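PDB 4M8A: ATP-dependent zinc metalloprotease FtsH from Thermotoga maritima, which probably degrades cytoplasmic and membrane proteins processively as an ATP-driven zinc metallopeptidase, and is represented here by its periplasmic domain. Local coordinates for residues S5-T10 against Y44-P49; R20-E25 against V36-G41; V26-D31 against I66-E71. One frame throughout, in Å; residues are numbered along the deposited sequence.

Interaction 1. Residues S5-T10 against Y44-P49; sequences SKLSYT and YEVDAP
A single backbone bridge, Lys-6 opposite Glu-45, forms where the N-terminal run of the chain passes strand 43-47 on its way into helix 9-17. Both polar backbone atoms of Glu-45 are used: its N donates to Ser-5 O at 2.9 Å, and its O accepts from Leu-7 N at 3.0 Å. The two segments head roughly the same way, 33° apart end to end.

Leu-7 supplies the apolar part. With CG anti to the backbone N (chi1 179°), it lowers CD2 between Tyr-44 CB, 3.7 Å away, and Val-46 CG2, while Phe-12 and Met-15 of helix 9-17 also pack on it. The Tyr-44 ring has Ser-5 O near its plane at the edge, and its CD1 lies 3.7 Å from Ser-5 CB. The bridge thus gives the outermost strand of the four-stranded mixed sheet in this periplasmic domain a short extra partner.

Ser-8 then takes the N-cap position of the helix, its OG bonded to Ser-11 N. One residue on, the Tyr-9 ring meets Val-46 CG1 at its edge and brings CD1 to within 3.8 Å of Ala-48 CB; Trp-50 completes an edge-to-face ring pair with it. A water donates to Asp-47 O at 2.7 Å and is weakly held by Tyr-9 N, linking strand end to helix start. A second subunit borders the contact, its Arg-72 forming a salt bridge with Asp-47 OD1.

Interaction 2. Residues R20-E25 against V36-G41; sequences RSVVSE and VYTKDG
Tyr-37 O is gripped by two successive amides, Ser-24 N at 2.8 Å and Glu-25 N at 3.3 Å, both reaching it from the same face of its carbonyl plane. Two residues facing one across an antiparallel pairing make a classic beta bulge, here in the hairpin of strands 23-29 and 33-38. Within the same bulge, Tyr-37 N returns a bond to Glu-25 O at 2.8 Å, almost straight at 174°. The side chains of this pair lie side by side and point the same way, carboxylate and ring planes 39° apart, and Glu-25 OE2 goes on to bond Ser-69 OG.

On the other side of the bulge, Lys-39 N reaches Val-22 O in a short bond of 2.6 Å, nearly along the C=O axis. Val-22 straddles the start of the type I turn from Thr-38 to Gly-41. Its CG1, set between backbone N and carbonyl carbon (chi1 70°), touches Thr-38 CG2 at 3.7 Å, and its CG2 lies over Thr-38 CB and against Asp-40 CG. An alanine here is likely to open a gap beside Thr-38 and the turn, and to cost Met-15 of helix 9-17 a packing partner. Lys-39 runs extended past Ser-24, its CG 3.9 Å from Ser-24 CB. Ser-21 OG accepts from Val-23 N, closing an ST turn, and also bonds Met-15 O.

Main-chain bonds therefore carry most of the polar load, so the one-residue shift in register is probably fixed by the doubly used Tyr-37 carbonyl, with methyl packing filling in beside it.

Interaction 3. Residues V26-D31 against I66-E71; sequences VVIRDD and IKVSGE
Arg-29 and Glu-71 lie side by side and point the same way, the guanidinium and carboxylate nearly parallel with their planes 15° apart. Glu-71 is folded over its neighbour by a bend at chi2 (-84°), which brings OE1 above one guanidinium face and within 3.4 Å of Arg-29 CB. Its other oxygen, OE2, is 3.6 Å from Arg-29 NH1 but well out of the guanidinium plane, so this salt bridge is one of charge alone. The directed bonds of the arginine go to Asp-31 instead, side-on: NE to Asp-31 OD1 and NH2 to Asp-31 OD2, the latter 2.9 Å long and in the guanidinium plane. Asp-31 OD1 also accepts from Val-33 N. Asp-30 has its carboxylate turned 82° against that of Glu-71, with Asp-30 OD1 and Glu-71 OE1 4.1 Å apart; the nearby arginine probably eases this meeting of like charges.

On the face that carries Arg-29 and Glu-71, Val-27 crosses the base of Glu-71, its CG1 3.6 Å from Glu-71 CB. The opposite face, with Val-26, Ile-28 and Val-68, is apolar: Ile-28 CD1 lies 3.8 Å from Val-68 CG1. Just ahead of strand 67-71, Ile-66 CG2 meets Val-26 CG2. Helix 55-63 packs on this side, Ile-58 against Ile-28, Leu-61 against Ile-66 and Val-68. Trp-50 of a third subunit also packs on Ile-28 and Val-68.

Backbone bonds alternate between the strands: Val-26 N to Lys-67 O, Ser-69 N to Val-26 O, Ile-28 N to Ser-69 O at 2.8 Å, Glu-71 N to Ile-28 O, and Asp-30 N to Glu-71 O. This is the ladder of a parallel strand pair, and it sets the first and last strands along the chain, 23-29 and 67-71, side by side in a mixed sheet of order 3-2-1-4.

How the interactions relate
All three contacts belong to one mixed sheet. Interaction 3 is the buried one, a regular parallel ladder with an apolar face under helix 55-63 and charges at its far end. Interactions 1 and 2 are only partly buried: the first adds a brief bridge at the outermost strand 43-47, the second a bulged antiparallel pairing next to the exposed turn that leads on to strand 43-47. Interactions 2 and 3 share strand 23-29 and join through Ser-24 O with Lys-67 N; 1 and 2 join through Tyr-44 O and Val-36 N. Interactions 1 and 3 do not touch within the chain, yet Thr-10 of one subunit bonds Ile-66 and Val-68 of another, bringing their elements together in the six-chain assembly.

Interaction 1. Residues S5-T10 against Y44-P49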
loop_
_atom_site.group_PDB
_atom_site.type_symbol
_atom_site.label_atom_id
_atom_site.label_comp_id
_atom_site.label_asym_id
_atom_site.label_seq_id
_atom_site.Cartn_x
_atom_site.Cartn_y
_atom_site.Cartn_z
ATOM N N SER B 5 -7.100 -24.052 -14.275
ATOM C CA SER B 5 -7.638 -23.377 -15.455
ATOM C C SER B 5 -6.675 -22.310 -15.981
ATOM O O SER B 5 -6.092 -21.537 -15.219
ATOM C CB SER B 5 -8.996 -22.753 -15.135
ATOM O OG SER B 5 -9.944 -23.756 -14.816
ATOM N N LYS B 6 -6.497 -22.263 -17.293
ATOM C CA LYS B 6 -5.639 -21.246 -17.885
ATOM C C LYS B 6 -6.242 -19.870 -17.620
ATOM O O LYS B 6 -7.448 -19.676 -17.760
ATOM C CB LYS B 6 -5.499 -21.502 -19.389
ATOM C CG LYS B 6 -4.702 -20.453 -20.162
ATOM C CD LYS B 6 -3.240 -20.409 -19.722
ATOM C CE LYS B 6 -2.381 -19.597 -20.700
ATOM N NZ LYS B 6 -2.675 -18.131 -20.676
ATOM N N LEU B 7 -5.398 -18.929 -17.211
ATOM C CA LEU B 7 -5.826 -17.576 -16.893
ATOM C C LEU B 7 -4.822 -16.601 -17.511
ATOM O O LEU B 7 -3.613 -16.764 -17.352
ATOM C CB LEU B 7 -5.868 -17.417 -15.370
ATOM C CG LEU B 7 -6.259 -16.077 -14.764
ATOM C CD1 LEU B 7 -7.718 -15.793 -15.052
ATOM C CD2 LEU B 7 -6.011 -16.105 -13.263
ATOM N N SER B 8 -5.303 -15.596 -18.227
ATOM C CA SER B 8 -4.390 -14.630 -18.835
ATOM C C SER B 8 -3.761 -13.755 -17.750
ATOM O O SER B 8 -4.320 -13.599 -16.654
ATOM C CB SER B 8 -5.116 -13.751 -19.873
ATOM O OG SER B 8 -5.957 -12.799 -19.232
ATOM N N TYR B 9 -2.612 -13.168 -18.059
ATOM C CA TYR B 9 -1.993 -12.227 -17.140
ATOM C C TYR B 9 -2.930 -11.051 -16.842
ATOM O O TYR B 9 -3.076 -10.638 -15.691
ATOM C CB TYR B 9 -0.612 -11.759 -17.642
ATOM C CG TYR B 9 0.085 -10.903 -16.614
ATOM C CD1 TYR B 9 0.620 -11.467 -15.459
ATOM C CD2 TYR B 9 0.167 -9.533 -16.769
ATOM C CE1 TYR B 9 1.231 -10.687 -14.506
ATOM C CE2 TYR B 9 0.786 -8.739 -15.803
ATOM C CZ TYR B 9 1.310 -9.326 -14.678
ATOM O OH TYR B 9 1.909 -8.565 -13.696
ATOM N N THR B 10 -3.594 -10.524 -17.868
ATOM C CA THR B 10 -4.516 -9.412 -17.651
ATOM C C THR B 10 -5.636 -9.785 -16.683
ATOM O O THR B 10 -5.960 -9.020 -15.771
ATOM C CB THR B 10 -5.110 -8.942 -18.978
ATOM O OG1 THR B 10 -4.035 -8.575 -19.840
ATOM C CG2 THR B 10 -6.003 -7.726 -18.780
ATOM N N TYR B 44 -5.706 -21.545 -10.785
ATOM C CA TYR B 44 -5.481 -21.107 -12.144
ATOM C C TYR B 44 -3.999 -21.135 -12.437
ATOM O O TYR B 44 -3.170 -20.989 -11.532
ATOM C CB TYR B 44 -5.990 -19.677 -12.324
ATOM C CG TYR B 44 -7.467 -19.525 -12.079
ATOM C CD1 TYR B 44 -8.381 -19.743 -13.104
ATOM C CD2 TYR B 44 -7.957 -19.198 -10.816
ATOM C CE1 TYR B 44 -9.734 -19.611 -12.885
ATOM C CE2 TYR B 44 -9.314 -19.075 -10.583
ATOM C CZ TYR B 44 -10.202 -19.280 -11.621
ATOM O OH TYR B 44 -11.568 -19.153 -11.410
ATOM N N GLU B 45 -3.666 -21.298 -13.710
ATOM C CA GLU B 45 -2.292 -21.264 -14.168
ATOM C C GLU B 45 -2.090 -20.060 -15.085
ATOM O O GLU B 45 -2.807 -19.891 -16.077
ATOM C CB GLU B 45 -1.967 -22.581 -14.890
ATOM C CG GLU B 45 -0.686 -22.589 -15.678
ATOM C CD GLU B 45 -0.389 -23.949 -16.291
ATOM O OE1 GLU B 45 -0.787 -24.982 -15.701
ATOM O OE2 GLU B 45 0.238 -23.980 -17.370
ATOM N N VAL B 46 -1.117 -19.224 -14.739
ATOM C CA VAL B 46 -0.817 -18.032 -15.510
ATOM C C VAL B 46 0.616 -18.140 -16.033
ATOM O O VAL B 46 1.580 -18.163 -15.253
ATOM C CB VAL B 46 -0.933 -16.746 -14.653
ATOM C CG1 VAL B 46 -0.683 -15.506 -15.524
ATOM C CG2 VAL B 46 -2.288 -16.666 -13.970
ATOM N N ASP B 47 0.763 -18.194 -17.352
ATOM C CA ASP B 47 2.087 -18.270 -17.961
ATOM C C ASP B 47 2.622 -16.852 -18.081
ATOM O O ASP B 47 2.191 -16.094 -18.951
ATOM C CB ASP B 47 1.991 -18.944 -19.334
ATOM C CG ASP B 47 3.356 -19.242 -19.950
ATOM O OD1 ASP B 47 4.359 -18.568 -19.605
ATOM O OD2 ASP B 47 3.425 -20.155 -20.797
ATOM N N ALA B 48 3.534 -16.478 -17.188
ATOM C CA ALA B 48 3.978 -15.082 -17.096
ATOM C C ALA B 48 5.406 -14.989 -16.568
ATOM O O ALA B 48 5.613 -14.579 -15.424
ATOM C CB ALA B 48 3.037 -14.272 -16.195
ATOM N N PRO B 49 6.397 -15.351 -17.404
ATOM C CA PRO B 49 7.792 -15.344 -16.942
ATOM C C PRO B 49 8.289 -13.962 -16.501
ATOM O O PRO B 49 9.240 -13.891 -15.722
ATOM C CB PRO B 49 8.580 -15.819 -18.169
ATOM C CG PRO B 49 7.586 -16.579 -18.998
ATOM C CD PRO B 49 6.255 -15.938 -18.749
HETATM O O HOH W 1 -0.349 -15.095 -19.146
#

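Interaction 2. Residues R20-E25 against V36-G41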
loop_
_atom_site.group_PDB
_atom_site.type_symbol
_atom_site.label_atom_id
_atom_site.label_comp_id
_atom_site.label_asym_id
_atom_site.label_seq_id
_atom_site.Cartn_x
_atom_site.Cartn_y
_atom_site.Cartn_z
ATOM N N ARG B 20 -13.158 -6.864 -3.908
ATOM C CA ARG B 20 -13.497 -8.032 -3.121
ATOM C C ARG B 20 -12.593 -9.149 -3.585
ATOM O O ARG B 20 -13.083 -10.235 -3.905
ATOM C CB ARG B 20 -14.961 -8.430 -3.337
ATOM C CG ARG B 20 -15.437 -8.330 -4.788
ATOM C CD ARG B 20 -16.229 -9.562 -5.226
ATOM N NE ARG B 20 -16.593 -9.517 -6.642
ATOM C CZ ARG B 20 -16.051 -10.288 -7.582
ATOM N NH1 ARG B 20 -15.120 -11.176 -7.261
ATOM N NH2 ARG B 20 -16.445 -10.176 -8.845
ATOM N N SER B 21 -11.285 -8.891 -3.646
ATOM C CA SER B 21 -10.398 -9.846 -4.319
ATOM C C SER B 21 -10.491 -11.237 -3.743
ATOM O O SER B 21 -10.421 -11.456 -2.527
ATOM C CB SER B 21 -8.931 -9.420 -4.410
ATOM O OG SER B 21 -8.174 -10.462 -5.025
ATOM N N VAL B 22 -10.655 -12.185 -4.648
ATOM C CA VAL B 22 -10.869 -13.561 -4.288
ATOM C C VAL B 22 -9.520 -14.277 -4.231
ATOM O O VAL B 22 -9.465 -15.451 -3.916
ATOM C CB VAL B 22 -11.817 -14.240 -5.316
ATOM C CG1 VAL B 22 -11.114 -14.419 -6.657
ATOM C CG2 VAL B 22 -12.358 -15.573 -4.791
ATOM N N VAL B 23 -8.421 -13.566 -4.497
ATOM C CA VAL B 23 -7.109 -14.238 -4.545
ATOM C C VAL B 23 -6.540 -14.527 -3.154
ATOM O O VAL B 23 -6.351 -13.609 -2.340
ATOM C CB VAL B 23 -6.051 -13.483 -5.384
ATOM C CG1 VAL B 23 -4.733 -14.266 -5.414
ATOM C CG2 VAL B 23 -6.563 -13.235 -6.807
ATOM N N SER B 24 -6.245 -15.800 -2.888
ATOM C CA SER B 24 -5.675 -16.175 -1.594
ATOM C C SER B 24 -4.173 -16.401 -1.653
ATOM O O SER B 24 -3.465 -16.079 -0.703
ATOM C CB SER B 24 -6.363 -17.414 -1.030
ATOM O OG SER B 24 -6.366 -18.455 -1.975
ATOM N N GLU B 25 -3.682 -16.951 -2.758
ATOM C CA GLU B 25 -2.278 -17.334 -2.828
ATOM C C GLU B 25 -1.790 -17.260 -4.262
ATOM O O GLU B 25 -2.524 -17.602 -5.197
ATOM C CB GLU B 25 -2.039 -18.760 -2.273
ATOM C CG GLU B 25 -0.560 -19.169 -2.326
ATOM C CD GLU B 25 -0.269 -20.467 -1.625
ATOM O OE1 GLU B 25 -1.225 -21.211 -1.354
ATOM O OE2 GLU B 25 0.924 -20.740 -1.350
ATOM N N VAL B 36 -2.315 -19.625 -9.194
ATOM C CA VAL B 36 -3.120 -18.643 -8.484
ATOM C C VAL B 36 -4.321 -19.333 -7.831
ATOM O O VAL B 36 -5.146 -19.937 -8.502
ATOM C CB VAL B 36 -3.601 -17.543 -9.443
ATOM C CG1 VAL B 36 -4.445 -16.509 -8.711
ATOM C CG2 VAL B 36 -2.405 -16.893 -10.146
ATOM N N TYR B 37 -4.393 -19.249 -6.515
ATOM C CA TYR B 37 -5.447 -19.888 -5.745
ATOM C C TYR B 37 -6.446 -18.849 -5.267
ATOM O O TYR B 37 -6.064 -17.763 -4.848
ATOM C CB TYR B 37 -4.849 -20.619 -4.540
ATOM C CG TYR B 37 -3.907 -21.735 -4.908
ATOM C CD1 TYR B 37 -2.567 -21.479 -5.229
ATOM C CD2 TYR B 37 -4.348 -23.054 -4.937
ATOM C CE1 TYR B 37 -1.704 -22.514 -5.566
ATOM C CE2 TYR B 37 -3.494 -24.089 -5.271
ATOM C CZ TYR B 37 -2.177 -23.817 -5.593
ATOM O OH TYR B 37 -1.330 -24.857 -5.943
ATOM N N THR B 38 -7.720 -19.199 -5.307
ATOM C CA THR B 38 -8.773 -18.304 -4.878
ATOM C C THR B 38 -9.411 -18.768 -3.578
ATOM O O THR B 38 -9.357 -19.953 -3.219
ATOM C CB THR B 38 -9.873 -18.171 -5.928
ATOM O OG1 THR B 38 -10.479 -19.450 -6.141
ATOM C CG2 THR B 38 -9.311 -17.651 -7.230
ATOM N N LYS B 39 -10.037 -17.824 -2.885
ATOM C CA LYS B 39 -10.693 -18.115 -1.619
ATOM C C LYS B 39 -11.865 -19.064 -1.790
ATOM O O LYS B 39 -12.254 -19.734 -0.830
ATOM C CB LYS B 39 -11.150 -16.822 -0.949
ATOM C CG LYS B 39 -9.988 -15.912 -0.583
ATOM C CD LYS B 39 -10.431 -14.686 0.200
ATOM C CE LYS B 39 -9.231 -13.786 0.490
ATOM N NZ LYS B 39 -9.633 -12.498 1.133
ATOM N N ASP B 40 -12.431 -19.118 -2.997
ATOM C CA ASP B 40 -13.533 -20.039 -3.273
ATOM C C ASP B 40 -13.087 -21.431 -3.736
ATOM O O ASP B 40 -13.917 -22.248 -4.149
ATOM C CB ASP B 40 -14.564 -19.429 -4.236
ATOM C CG ASP B 40 -14.019 -19.160 -5.633
ATOM O OD1 ASP B 40 -12.865 -19.517 -5.952
ATOM O OD2 ASP B 40 -14.783 -18.588 -6.442
ATOM N N GLY B 41 -11.787 -21.695 -3.663
ATOM C CA GLY B 41 -11.265 -23.032 -3.876
ATOM C C GLY B 41 -11.044 -23.414 -5.322
ATOM O O GLY B 41 -11.267 -24.555 -5.700
#

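Interaction 3. Residues V26-D31 against I66-E71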
loop_
_atom_site.group_PDB
_atom_site.type_symbol
_atom_site.label_atom_id
_atom_site.label_comp_id
_atom_site.label_asym_id
_atom_site.label_seq_id
_atom_site.Cartn_x
_atom_site.Cartn_y
_atom_site.Cartn_z
ATOM N N VAL B 26 -0.549 -16.810 -4.423
ATOM C CA VAL B 26 0.131 -16.865 -5.702
ATOM C C VAL B 26 1.443 -17.592 -5.502
ATOM O O VAL B 26 2.274 -17.171 -4.698
ATOM C CB VAL B 26 0.384 -15.453 -6.279
ATOM C CG1 VAL B 26 1.133 -15.541 -7.592
ATOM C CG2 VAL B 26 -0.957 -14.710 -6.469
ATOM N N VAL B 27 1.603 -18.705 -6.212
ATOM C CA VAL B 27 2.853 -19.453 -6.158
ATOM C C VAL B 27 3.643 -19.063 -7.406
ATOM O O VAL B 27 3.174 -19.240 -8.536
ATOM C CB VAL B 27 2.630 -20.993 -6.107
ATOM C CG1 VAL B 27 3.964 -21.752 -6.167
ATOM C CG2 VAL B 27 1.837 -21.377 -4.863
ATOM N N ILE B 28 4.822 -18.501 -7.188
ATOM C CA ILE B 28 5.679 -18.037 -8.272
ATOM C C ILE B 28 6.703 -19.141 -8.549
ATOM O O ILE B 28 7.692 -19.316 -7.822
ATOM C CB ILE B 28 6.363 -16.706 -7.922
ATOM C CG1 ILE B 28 5.314 -15.641 -7.557
ATOM C CG2 ILE B 28 7.215 -16.213 -9.093
ATOM C CD1 ILE B 28 5.932 -14.276 -7.162
ATOM N N ARG B 29 6.428 -19.924 -9.578
ATOM C CA ARG B 29 7.274 -21.061 -9.896
ATOM C C ARG B 29 8.521 -20.616 -10.634
ATOM O O ARG B 29 8.498 -19.650 -11.413
ATOM C CB ARG B 29 6.504 -22.036 -10.780
ATOM C CG ARG B 29 5.302 -22.692 -10.105
ATOM C CD ARG B 29 4.441 -23.471 -11.102
ATOM N NE ARG B 29 5.254 -24.353 -11.934
ATOM C CZ ARG B 29 5.546 -25.608 -11.625
ATOM N NH1 ARG B 29 5.068 -26.140 -10.505
ATOM N NH2 ARG B 29 6.294 -26.331 -12.445
ATOM N N ASP B 30 9.610 -21.345 -10.437
ATOM C CA ASP B 30 10.832 -20.991 -11.141
ATOM C C ASP B 30 10.737 -21.174 -12.661
ATOM O O ASP B 30 11.564 -20.627 -13.389
ATOM C CB ASP B 30 12.065 -21.670 -10.540
ATOM C CG ASP B 30 12.202 -23.117 -10.935
ATOM O OD1 ASP B 30 11.210 -23.744 -11.347
ATOM O OD2 ASP B 30 13.332 -23.644 -10.821
ATOM N N ASP B 31 9.724 -21.909 -13.143
ATOM C CA ASP B 31 9.520 -22.030 -14.591
ATOM C C ASP B 31 8.691 -20.897 -15.210
ATOM O O ASP B 31 8.314 -20.957 -16.381
ATOM C CB ASP B 31 8.974 -23.413 -14.995
ATOM C CG ASP B 31 7.557 -23.674 -14.517
ATOM O OD1 ASP B 31 6.940 -22.789 -13.890
ATOM O OD2 ASP B 31 7.051 -24.790 -14.799
ATOM N N ILE B 66 -2.062 -11.183 0.285
ATOM C CA ILE B 66 -2.069 -12.394 -0.541
ATOM C C ILE B 66 -0.810 -13.181 -0.216
ATOM O O ILE B 66 0.265 -12.605 -0.062
ATOM C CB ILE B 66 -2.152 -12.053 -2.043
ATOM C CG1 ILE B 66 -3.506 -11.389 -2.343
ATOM C CG2 ILE B 66 -1.919 -13.305 -2.913
ATOM C CD1 ILE B 66 -3.575 -10.703 -3.683
ATOM N N LYS B 67 -0.953 -14.486 -0.040
ATOM C CA LYS B 67 0.188 -15.334 0.262
ATOM C C LYS B 67 1.022 -15.507 -0.993
ATOM O O LYS B 67 0.532 -16.012 -2.005
ATOM C CB LYS B 67 -0.288 -16.696 0.769
ATOM C CG LYS B 67 0.841 -17.631 1.180
ATOM C CD LYS B 67 0.269 -18.906 1.814
ATOM C CE LYS B 67 1.390 -19.844 2.245
ATOM N NZ LYS B 67 0.835 -21.138 2.762
ATOM N N VAL B 68 2.285 -15.101 -0.935
ATOM C CA VAL B 68 3.193 -15.244 -2.070
ATOM C C VAL B 68 4.273 -16.243 -1.690
ATOM O O VAL B 68 4.940 -16.080 -0.661
ATOM C CB VAL B 68 3.850 -13.900 -2.431
ATOM C CG1 VAL B 68 4.875 -14.092 -3.547
ATOM C CG2 VAL B 68 2.778 -12.882 -2.809
ATOM N N SER B 69 4.444 -17.269 -2.519
ATOM C CA SER B 69 5.335 -18.404 -2.236
ATOM C C SER B 69 6.133 -18.715 -3.482
ATOM O O SER B 69 5.544 -18.891 -4.544
ATOM C CB SER B 69 4.507 -19.663 -1.921
ATOM O OG SER B 69 3.597 -19.432 -0.839
ATOM N N GLY B 70 7.453 -18.812 -3.364
ATOM C CA GLY B 70 8.259 -19.328 -4.455
ATOM C C GLY B 70 8.210 -20.844 -4.535
ATOM O O GLY B 70 7.931 -21.516 -3.541
ATOM N N GLU B 71 8.486 -21.390 -5.713
ATOM C CA GLU B 71 8.487 -22.838 -5.902
ATOM C C GLU B 71 9.632 -23.208 -6.824
ATOM O O GLU B 71 9.984 -22.433 -7.712
ATOM C CB GLU B 71 7.146 -23.315 -6.503
ATOM C CG GLU B 71 7.012 -24.835 -6.741
ATOM C CD GLU B 71 7.620 -25.325 -8.064
ATOM O OE1 GLU B 71 7.925 -24.498 -8.954
ATOM O OE2 GLU B 71 7.809 -26.552 -8.217
#